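Local structure of chromosome partition protein Smc (Pyrococcus furiosus, 5XNS) at residues E5-K10 and D44-V49; D98-R103 and Y114-R119. The protein is probably required for chromosome condensation and partitioning, with an ATP-binding cassette-type ATPase head built from its N- and C-terminal regions. All blocks are in the same frame, centred on the assembly; numbering follows the deposited sequence.

Contact 1 of 2, residues E5-K10 and D44-V49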
ATOM      1  N   GLU A   5       4.108  -0.786 -12.951  1.00 24.06           N
ATOM      2  CA  GLU A   5       4.038  -0.201 -14.283  1.00 25.38           C
ATOM      3  C   GLU A   5       2.609  -0.178 -14.786  1.00 24.73           C
ATOM      4  O   GLU A   5       2.130   0.848 -15.278  1.00 23.76           O
ATOM      5  CB  GLU A   5       4.915  -0.985 -15.260  1.00 29.78           C
ATOM      6  CG  GLU A   5       6.399  -0.996 -14.927  1.00 31.85           C
ATOM      7  CD  GLU A   5       7.173  -2.078 -15.693  1.00 40.96           C
ATOM      8  OE1 GLU A   5       6.571  -3.131 -16.013  1.00 41.14           O
ATOM      9  OE2 GLU A   5       8.389  -1.885 -15.953  1.00 42.34           O
ATOM     10  N   LYS A   6       1.912  -1.304 -14.670  1.00 24.38           N
ATOM     11  CA  LYS A   6       0.540  -1.382 -15.130  1.00 23.66           C
ATOM     12  C   LYS A   6      -0.158  -2.545 -14.437  1.00 24.22           C
ATOM     13  O   LYS A   6       0.470  -3.391 -13.789  1.00 24.23           O
ATOM     14  CB  LYS A   6       0.469  -1.520 -16.649  1.00 27.64           C
ATOM     15  CG  LYS A   6       1.127  -2.768 -17.192  1.00 30.57           C
ATOM     16  CD  LYS A   6       0.896  -2.883 -18.700  1.00 31.28           C
ATOM     17  CE  LYS A   6       1.650  -4.059 -19.287  1.00 30.44           C
ATOM     18  NZ  LYS A   6       1.489  -4.093 -20.751  1.00 42.11           N
ATOM     19  N   LEU A   7      -1.480  -2.550 -14.580  1.00 22.04           N
ATOM     20  CA  LEU A   7      -2.371  -3.557 -14.035  1.00 22.65           C
ATOM     21  C   LEU A   7      -3.286  -3.977 -15.177  1.00 28.40           C
ATOM     22  O   LEU A   7      -3.822  -3.116 -15.882  1.00 25.71           O
ATOM     23  CB  LEU A   7      -3.169  -2.974 -12.860  1.00 23.14           C
ATOM     24  CG  LEU A   7      -3.965  -3.849 -11.906  1.00 24.96           C
ATOM     25  CD1 LEU A   7      -3.048  -4.752 -11.056  1.00 19.84           C
ATOM     26  CD2 LEU A   7      -4.829  -2.944 -11.025  1.00 27.50           C
ATOM     27  N   GLU A   8      -3.429  -5.283 -15.394  1.00 25.15           N
ATOM     28  CA  GLU A   8      -4.328  -5.808 -16.420  1.00 26.83           C
ATOM     29  C   GLU A   8      -5.450  -6.585 -15.745  1.00 26.82           C
ATOM     30  O   GLU A   8      -5.195  -7.450 -14.905  1.00 27.15           O
ATOM     31  CB  GLU A   8      -3.580  -6.690 -17.426  1.00 27.06           C
ATOM     32  CG  GLU A   8      -2.414  -5.949 -18.100  1.00 33.80           C
ATOM     33  CD  GLU A   8      -1.752  -6.722 -19.235  1.00 42.33           C
ATOM     34  OE1 GLU A   8      -1.794  -7.981 -19.223  1.00 42.93           O
ATOM     35  OE2 GLU A   8      -1.150  -6.055 -20.118  1.00 41.73           O
ATOM     36  N   LEU A   9      -6.685  -6.245 -16.097  1.00 26.62           N
ATOM     37  CA  LEU A   9      -7.887  -6.813 -15.503  1.00 24.41           C
ATOM     38  C   LEU A   9      -8.700  -7.464 -16.607  1.00 29.99           C
ATOM     39  O   LEU A   9      -8.889  -6.860 -17.670  1.00 27.47           O
ATOM     40  CB  LEU A   9      -8.733  -5.734 -14.814  1.00 23.54           C
ATOM     41  CG  LEU A   9      -8.200  -5.170 -13.486  1.00 31.35           C
ATOM     42  CD1 LEU A   9      -7.102  -4.181 -13.744  1.00 31.09           C
ATOM     43  CD2 LEU A   9      -9.329  -4.526 -12.692  1.00 27.46           C
ATOM     44  N   LYS A  10      -9.191  -8.679 -16.353  1.00 25.83           N
ATOM     45  CA  LYS A  10     -10.063  -9.363 -17.314  1.00 28.69           C
ATOM     46  C   LYS A  10     -11.066 -10.197 -16.538  1.00 24.79           C
ATOM     47  O   LYS A  10     -10.665 -11.077 -15.771  1.00 23.73           O
ATOM     48  CB  LYS A  10      -9.270 -10.252 -18.275  1.00 26.97           C
ATOM     49  CG  LYS A  10     -10.032 -10.549 -19.585  1.00 33.53           C
ATOM     50  CD  LYS A  10      -9.256 -11.454 -20.520  1.00 29.71           C
ATOM     51  CE  LYS A  10      -9.179 -12.874 -19.971  1.00 38.22           C
ATOM     52  NZ  LYS A  10      -8.734 -13.868 -20.997  1.00 45.17           N
ATOM     53  N   ASP A  44      -9.512  -3.126  -5.170  1.00 21.65           N
ATOM     54  CA  ASP A  44      -9.771  -4.540  -4.901  1.00 23.15           C
ATOM     55  C   ASP A  44      -8.937  -5.444  -5.806  1.00 21.31           C
ATOM     56  O   ASP A  44      -8.442  -6.493  -5.368  1.00 21.21           O
ATOM     57  CB  ASP A  44     -11.264  -4.815  -5.051  1.00 22.45           C
ATOM     58  CG  ASP A  44     -12.099  -3.907  -4.140  1.00 30.20           C
ATOM     59  OD1 ASP A  44     -11.665  -3.679  -2.983  1.00 29.81           O
ATOM     60  OD2 ASP A  44     -13.153  -3.398  -4.583  1.00 28.24           O
ATOM     61  N   ALA A  45      -8.717  -5.025  -7.051  1.00 18.28           N
ATOM     62  CA  ALA A  45      -7.884  -5.799  -7.963  1.00 18.75           C
ATOM     63  C   ALA A  45      -6.456  -5.945  -7.448  1.00 21.29           C
ATOM     64  O   ALA A  45      -5.841  -7.006  -7.595  1.00 18.62           O
ATOM     65  CB  ALA A  45      -7.881  -5.147  -9.341  1.00 19.43           C
ATOM     66  N   ILE A  46      -5.904  -4.892  -6.840  1.00 22.30           N
ATOM     67  CA  ILE A  46      -4.533  -4.987  -6.345  1.00 18.86           C
ATOM     68  C   ILE A  46      -4.460  -5.896  -5.122  1.00 19.92           C
ATOM     69  O   ILE A  46      -3.566  -6.740  -5.027  1.00 21.87           O
ATOM     70  CB  ILE A  46      -3.967  -3.587  -6.066  1.00 21.90           C
ATOM     71  CG1 ILE A  46      -3.876  -2.822  -7.395  1.00 22.02           C
ATOM     72  CG2 ILE A  46      -2.595  -3.697  -5.396  1.00 21.60           C
ATOM     73  CD1 ILE A  46      -3.487  -1.382  -7.254  1.00 23.68           C
ATOM     74  N   LEU A  47      -5.399  -5.754  -4.174  1.00 18.79           N
ATOM     75  CA  LEU A  47      -5.482  -6.720  -3.077  1.00 19.31           C
ATOM     76  C   LEU A  47      -5.580  -8.140  -3.615  1.00 24.90           C
ATOM     77  O   LEU A  47      -4.915  -9.058  -3.113  1.00 24.38           O
ATOM     78  CB  LEU A  47      -6.703  -6.444  -2.195  1.00 19.51           C
ATOM     79  CG  LEU A  47      -6.672  -5.280  -1.236  1.00 28.23           C
ATOM     80  CD1 LEU A  47      -7.932  -5.312  -0.369  1.00 27.94           C
ATOM     81  CD2 LEU A  47      -5.406  -5.389  -0.402  1.00 29.04           C
ATOM     82  N   PHE A  48      -6.404  -8.331  -4.652  1.00 21.24           N
ATOM     83  CA  PHE A  48      -6.623  -9.656  -5.226  1.00 22.23           C
ATOM     84  C   PHE A  48      -5.332 -10.239  -5.787  1.00 20.24           C
ATOM     85  O   PHE A  48      -4.910 -11.330  -5.404  1.00 20.78           O
ATOM     86  CB  PHE A  48      -7.683  -9.559  -6.323  1.00 22.33           C
ATOM     87  CG  PHE A  48      -7.884 -10.826  -7.098  1.00 20.59           C
ATOM     88  CD1 PHE A  48      -8.681 -11.847  -6.585  1.00 23.15           C
ATOM     89  CD2 PHE A  48      -7.330 -10.977  -8.356  1.00 23.34           C
ATOM     90  CE1 PHE A  48      -8.878 -13.011  -7.293  1.00 24.31           C
ATOM     91  CE2 PHE A  48      -7.535 -12.137  -9.084  1.00 27.50           C
ATOM     92  CZ  PHE A  48      -8.319 -13.154  -8.550  1.00 26.14           C
ATOM     93  N   VAL A  49      -4.698  -9.530  -6.719  1.00 20.30           N
ATOM     94  CA  VAL A  49      -3.526 -10.108  -7.373  1.00 21.62           C
ATOM     95  C   VAL A  49      -2.365 -10.329  -6.399  1.00 22.51           C
ATOM     96  O   VAL A  49      -1.502 -11.184  -6.661  1.00 23.02           O
ATOM     97  CB  VAL A  49      -3.067  -9.240  -8.558  1.00 22.87           C
ATOM     98  CG1 VAL A  49      -2.282  -8.010  -8.068  1.00 19.70           C
ATOM     99  CG2 VAL A  49      -2.245 -10.067  -9.526  1.00 21.83           C
TER

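Contact 2 of 2, residues D98-R103 and Y114-R119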
ATOM      1  N   ASP A  98      14.126  -7.468 -15.731  1.00 39.45           N
ATOM      2  CA  ASP A  98      13.699  -6.083 -15.617  1.00 43.37           C
ATOM      3  C   ASP A  98      12.214  -5.951 -15.313  1.00 43.65           C
ATOM      4  O   ASP A  98      11.733  -4.829 -15.099  1.00 39.98           O
ATOM      5  CB  ASP A  98      14.023  -5.329 -16.907  1.00 46.47           C
ATOM      6  CG  ASP A  98      15.504  -5.060 -17.066  1.00 52.31           C
ATOM      7  OD1 ASP A  98      16.214  -5.027 -16.031  1.00 47.68           O
ATOM      8  OD2 ASP A  98      15.948  -4.877 -18.224  1.00 56.40           O
ATOM      9  N   GLU A  99      11.479  -7.054 -15.300  1.00 40.44           N
ATOM     10  CA  GLU A  99      10.047  -6.990 -15.079  1.00 37.01           C
ATOM     11  C   GLU A  99       9.617  -8.228 -14.320  1.00 39.12           C
ATOM     12  O   GLU A  99      10.046  -9.339 -14.639  1.00 42.05           O
ATOM     13  CB  GLU A  99       9.304  -6.894 -16.402  1.00 38.15           C
ATOM     14  CG  GLU A  99       7.903  -6.388 -16.264  1.00 38.91           C
ATOM     15  CD  GLU A  99       7.262  -6.163 -17.610  1.00 45.15           C
ATOM     16  OE1 GLU A  99       7.038  -7.160 -18.334  1.00 55.61           O
ATOM     17  OE2 GLU A  99       6.989  -4.990 -17.955  1.00 49.64           O
ATOM     18  N   VAL A 100       8.788  -8.033 -13.302  1.00 35.01           N
ATOM     19  CA  VAL A 100       8.188  -9.132 -12.565  1.00 32.39           C
ATOM     20  C   VAL A 100       6.684  -9.050 -12.784  1.00 35.86           C
ATOM     21  O   VAL A 100       6.073  -7.997 -12.537  1.00 34.34           O
ATOM     22  CB  VAL A 100       8.540  -9.076 -11.073  1.00 33.93           C
ATOM     23  CG1 VAL A 100       7.641 -10.018 -10.283  1.00 31.99           C
ATOM     24  CG2 VAL A 100      10.019  -9.401 -10.863  1.00 35.48           C
ATOM     25  N   VAL A 101       6.095 -10.136 -13.280  1.00 30.59           N
ATOM     26  CA  VAL A 101       4.661 -10.208 -13.530  1.00 30.27           C
ATOM     27  C   VAL A 101       4.049 -11.223 -12.573  1.00 31.25           C
ATOM     28  O   VAL A 101       4.486 -12.379 -12.507  1.00 32.89           O
ATOM     29  CB  VAL A 101       4.359 -10.568 -14.993  1.00 34.09           C
ATOM     30  CG1 VAL A 101       2.854 -10.497 -15.259  1.00 26.66           C
ATOM     31  CG2 VAL A 101       5.107  -9.620 -15.913  1.00 32.45           C
ATOM     32  N   ILE A 102       3.061 -10.785 -11.807  1.00 27.11           N
ATOM     33  CA  ILE A 102       2.254 -11.670 -10.982  1.00 27.03           C
ATOM     34  C   ILE A 102       0.853 -11.687 -11.568  1.00 26.17           C
ATOM     35  O   ILE A 102       0.294 -10.631 -11.894  1.00 25.34           O
ATOM     36  CB  ILE A 102       2.247 -11.229  -9.510  1.00 26.57           C
ATOM     37  CG1 ILE A 102       3.672 -11.311  -8.961  1.00 27.45           C
ATOM     38  CG2 ILE A 102       1.301 -12.121  -8.697  1.00 24.09           C
ATOM     39  CD1 ILE A 102       3.881 -10.624  -7.628  1.00 28.52           C
ATOM     40  N   ARG A 103       0.311 -12.884 -11.745  1.00 26.31           N
ATOM     41  CA  ARG A 103      -0.997 -13.083 -12.346  1.00 26.30           C
ATOM     42  C   ARG A 103      -1.788 -14.017 -11.447  1.00 27.31           C
ATOM     43  O   ARG A 103      -1.245 -15.017 -10.975  1.00 28.19           O
ATOM     44  CB  ARG A 103      -0.852 -13.654 -13.759  1.00 31.40           C
ATOM     45  CG  ARG A 103      -2.150 -14.049 -14.463  1.00 33.07           C
ATOM     46  CD  ARG A 103      -1.873 -14.441 -15.931  1.00 35.58           C
ATOM     47  NE  ARG A 103      -1.612 -13.262 -16.761  1.00 46.45           N
ATOM     48  CZ  ARG A 103      -0.406 -12.872 -17.190  1.00 51.88           C
ATOM     49  NH1 ARG A 103       0.691 -13.579 -16.899  1.00 48.15           N
ATOM     50  NH2 ARG A 103      -0.295 -11.769 -17.927  1.00 46.79           N
ATOM     51  N   TYR A 114      -2.018 -19.036  -9.585  1.00 30.99           N
ATOM     52  CA  TYR A 114      -1.057 -17.945  -9.645  1.00 29.95           C
ATOM     53  C   TYR A 114       0.038 -18.271 -10.646  1.00 35.07           C
ATOM     54  O   TYR A 114       0.398 -19.436 -10.840  1.00 35.06           O
ATOM     55  CB  TYR A 114      -0.405 -17.662  -8.290  1.00 26.71           C
ATOM     56  CG  TYR A 114      -1.343 -17.176  -7.206  1.00 27.94           C
ATOM     57  CD1 TYR A 114      -1.478 -15.818  -6.930  1.00 28.31           C
ATOM     58  CD2 TYR A 114      -2.066 -18.072  -6.436  1.00 31.23           C
ATOM     59  CE1 TYR A 114      -2.333 -15.364  -5.922  1.00 28.54           C
ATOM     60  CE2 TYR A 114      -2.919 -17.633  -5.428  1.00 30.81           C
ATOM     61  CZ  TYR A 114      -3.047 -16.287  -5.176  1.00 30.32           C
ATOM     62  OH  TYR A 114      -3.891 -15.877  -4.169  1.00 32.57           O
ATOM     63  N   TRP A 115       0.571 -17.221 -11.268  1.00 31.78           N
ATOM     64  CA  TRP A 115       1.735 -17.300 -12.139  1.00 30.95           C
ATOM     65  C   TRP A 115       2.764 -16.247 -11.726  1.00 36.45           C
ATOM     66  O   TRP A 115       2.409 -15.116 -11.374  1.00 31.17           O
ATOM     67  CB  TRP A 115       1.353 -17.084 -13.589  1.00 31.61           C
ATOM     68  CG  TRP A 115       0.540 -18.204 -14.192  1.00 36.56           C
ATOM     69  CD1 TRP A 115       1.003 -19.207 -14.987  1.00 36.81           C
ATOM     70  CD2 TRP A 115      -0.870 -18.414 -14.063  1.00 35.60           C
ATOM     71  NE1 TRP A 115      -0.027 -20.030 -15.364  1.00 36.71           N
ATOM     72  CE2 TRP A 115      -1.190 -19.567 -14.810  1.00 38.79           C
ATOM     73  CE3 TRP A 115      -1.892 -17.739 -13.391  1.00 34.02           C
ATOM     74  CZ2 TRP A 115      -2.488 -20.068 -14.897  1.00 31.92           C
ATOM     75  CZ3 TRP A 115      -3.181 -18.234 -13.477  1.00 35.81           C
ATOM     76  CH2 TRP A 115      -3.470 -19.392 -14.226  1.00 37.34           C
ATOM     77  N   LEU A 116       4.038 -16.622 -11.789  1.00 30.88           N
ATOM     78  CA  LEU A 116       5.153 -15.708 -11.581  1.00 34.41           C
ATOM     79  C   LEU A 116       5.948 -15.711 -12.878  1.00 37.80           C
ATOM     80  O   LEU A 116       6.531 -16.739 -13.242  1.00 37.69           O
ATOM     81  CB  LEU A 116       6.013 -16.148 -10.395  1.00 32.34           C
ATOM     82  CG  LEU A 116       6.744 -15.101  -9.552  1.00 37.22           C
ATOM     83  CD1 LEU A 116       8.035 -15.683  -8.996  1.00 31.54           C
ATOM     84  CD2 LEU A 116       7.000 -13.804 -10.306  1.00 37.88           C
ATOM     85  N   ASN A 117       5.955 -14.579 -13.577  1.00 33.41           N
ATOM     86  CA  ASN A 117       6.636 -14.446 -14.865  1.00 39.16           C
ATOM     87  C   ASN A 117       6.371 -15.654 -15.755  1.00 41.71           C
ATOM     88  O   ASN A 117       7.291 -16.311 -16.245  1.00 41.02           O
ATOM     89  CB  ASN A 117       8.139 -14.247 -14.673  1.00 35.32           C
ATOM     90  CG  ASN A 117       8.472 -12.896 -14.085  1.00 43.90           C
ATOM     91  OD1 ASN A 117       7.857 -11.883 -14.437  1.00 43.80           O
ATOM     92  ND2 ASN A 117       9.450 -12.865 -13.184  1.00 44.18           N
ATOM     93  N   GLY A 118       5.089 -15.973 -15.930  1.00 39.53           N
ATOM     94  CA  GLY A 118       4.667 -17.027 -16.822  1.00 41.12           C
ATOM     95  C   GLY A 118       4.659 -18.428 -16.235  1.00 39.84           C
ATOM     96  O   GLY A 118       3.934 -19.288 -16.740  1.00 40.84           O
ATOM     97  N   ARG A 119       5.442 -18.689 -15.191  1.00 40.16           N
ATOM     98  CA  ARG A 119       5.482 -20.012 -14.578  1.00 43.02           C
ATOM     99  C   ARG A 119       4.507 -20.088 -13.408  1.00 42.05           C
ATOM    100  O   ARG A 119       4.387 -19.139 -12.632  1.00 37.60           O
ATOM    101  CB  ARG A 119       6.895 -20.340 -14.091  1.00 40.33           C
ATOM    102  CG  ARG A 119       7.997 -20.180 -15.141  1.00 51.21           C
ATOM    103  CD  ARG A 119       7.900 -21.219 -16.257  1.00 59.62           C
ATOM    104  NE  ARG A 119       9.161 -21.356 -16.996  1.00 69.77           N
ATOM    105  CZ  ARG A 119       9.395 -22.289 -17.920  1.00 72.22           C
ATOM    106  NH1 ARG A 119       8.453 -23.175 -18.231  1.00 67.79           N
ATOM    107  NH2 ARG A 119      10.573 -22.340 -18.536  1.00 69.24           N
TER

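Contact 1 of 2, residues E5-K10 and D44-V49
The helix that follows the P-loop of this ATPase head, 39-49, packs on the antiparallel sheet through Ala-45, which meets Leu-7 and Leu-9 of strand 3-10. The helix segment crosses the strand almost at right angles (91°), with axes 10.0 Å apart at their closest, and no hydrogen bond joins the two; the contact is apolar and buried. Ala-45 points its methyl at the strand and receives a methyl from each leucine, Leu-9 CD2 at 3.7 Å from Ala-45 CB and Leu-7 CD2 at 4.1 Å from the same atom. With no more than a CB at this position, the backbones come near: the CA atoms of Leu-9 and Ala-45 are 7.6 Å apart. Leu-7 is the wider bridge. Its CG stands anti to the backbone N (chi1 -167°), and CD2 also lies 3.8 Å from Ile-46 CG1, while CD1 approaches Val-49 CG1, one turn after Ala-45, only loosely, at 4.5 Å. On the other face of the strand Lys-6 NZ and Glu-8 OE2 form a salt bridge of 3.3 Å, whose hydrogen bond is weak, and Lys-6 also lies on Tyr-85 in a cation-pi contact. The side chain of Leu-9 lies about 6 Å from that of Asn-41, an ATP-binding residue, which places this packing close to the nucleotide site. Around it, Val-82 and Ile-84 of strand 80-87 receive Val-49 and Phe-12 lies against Ala-45, so that helix 39-49 lies over strands 3-10 and 80-87, while Ile-22 of strand 20-23 flanks Leu-9.

Contact 2 of 2, residues D98-R103 and Y114-R119
Val-101 and Asn-117 join the end of an antiparallel ladder, segments 99-103 and 114-116 running at 173° to each other, in which Arg-103 and Trp-115 form a hydrogen-bonded pair and Ile-102 and Leu-116 a non-hydrogen-bonded one. Asn-117 N gives a nearly straight bond (176°) to Val-101 O at 2.9 Å. Its side chain continues the ladder: with CG beside the backbone N (chi1 -70°), OD1 accepts Val-101 N at 2.7 Å, the donor standing above the carbonyl plane. Arg-103 lays its aliphatic part by the indole, CG 3.9 Å from Trp-115 CE3, and its guanidinium is turned steeply from the ring plane. On the face of Ile-102, Leu-116 CD2 meets Val-100 CG1 at 3.8 Å. Asn-117 is itself part of the type I' turn from Leu-116 to Arg-119, in which the backbone angles of Gly-118 call for glycine. Were Asn-117 an alanine, Val-101 N would probably lose its acceptor here, leaving the turn tied to strand 99-106 by the backbone bond to Val-101 O. The amide thus acts as a substitute peptide carbonyl, carrying the pairing into the turn after strand 112-116 has ended.

Contact 1 closes before contact 2 opens along the chain, and their centres are 13 Å apart on the same antiparallel sheet. Strand 80-87 lies between strands 3-10 and 99-106 in that sheet; contact 1 sets helix 39-49 against strand 3-10, whereas contact 2 pairs strands 99-106 and 112-116, on the side of the 119-121 edge. The two meet directly where Val-49 CG2 packs 3.5 Å from Ile-102 O, so helix 39-49 reaches as far as strand 99-106. Glu-5 and Glu-99 also bring like charges close together. The sheet thus joins the packing near the ATP site to the hairpin of strands 99-106 and 112-116, within one N-terminal part of the ATPase head.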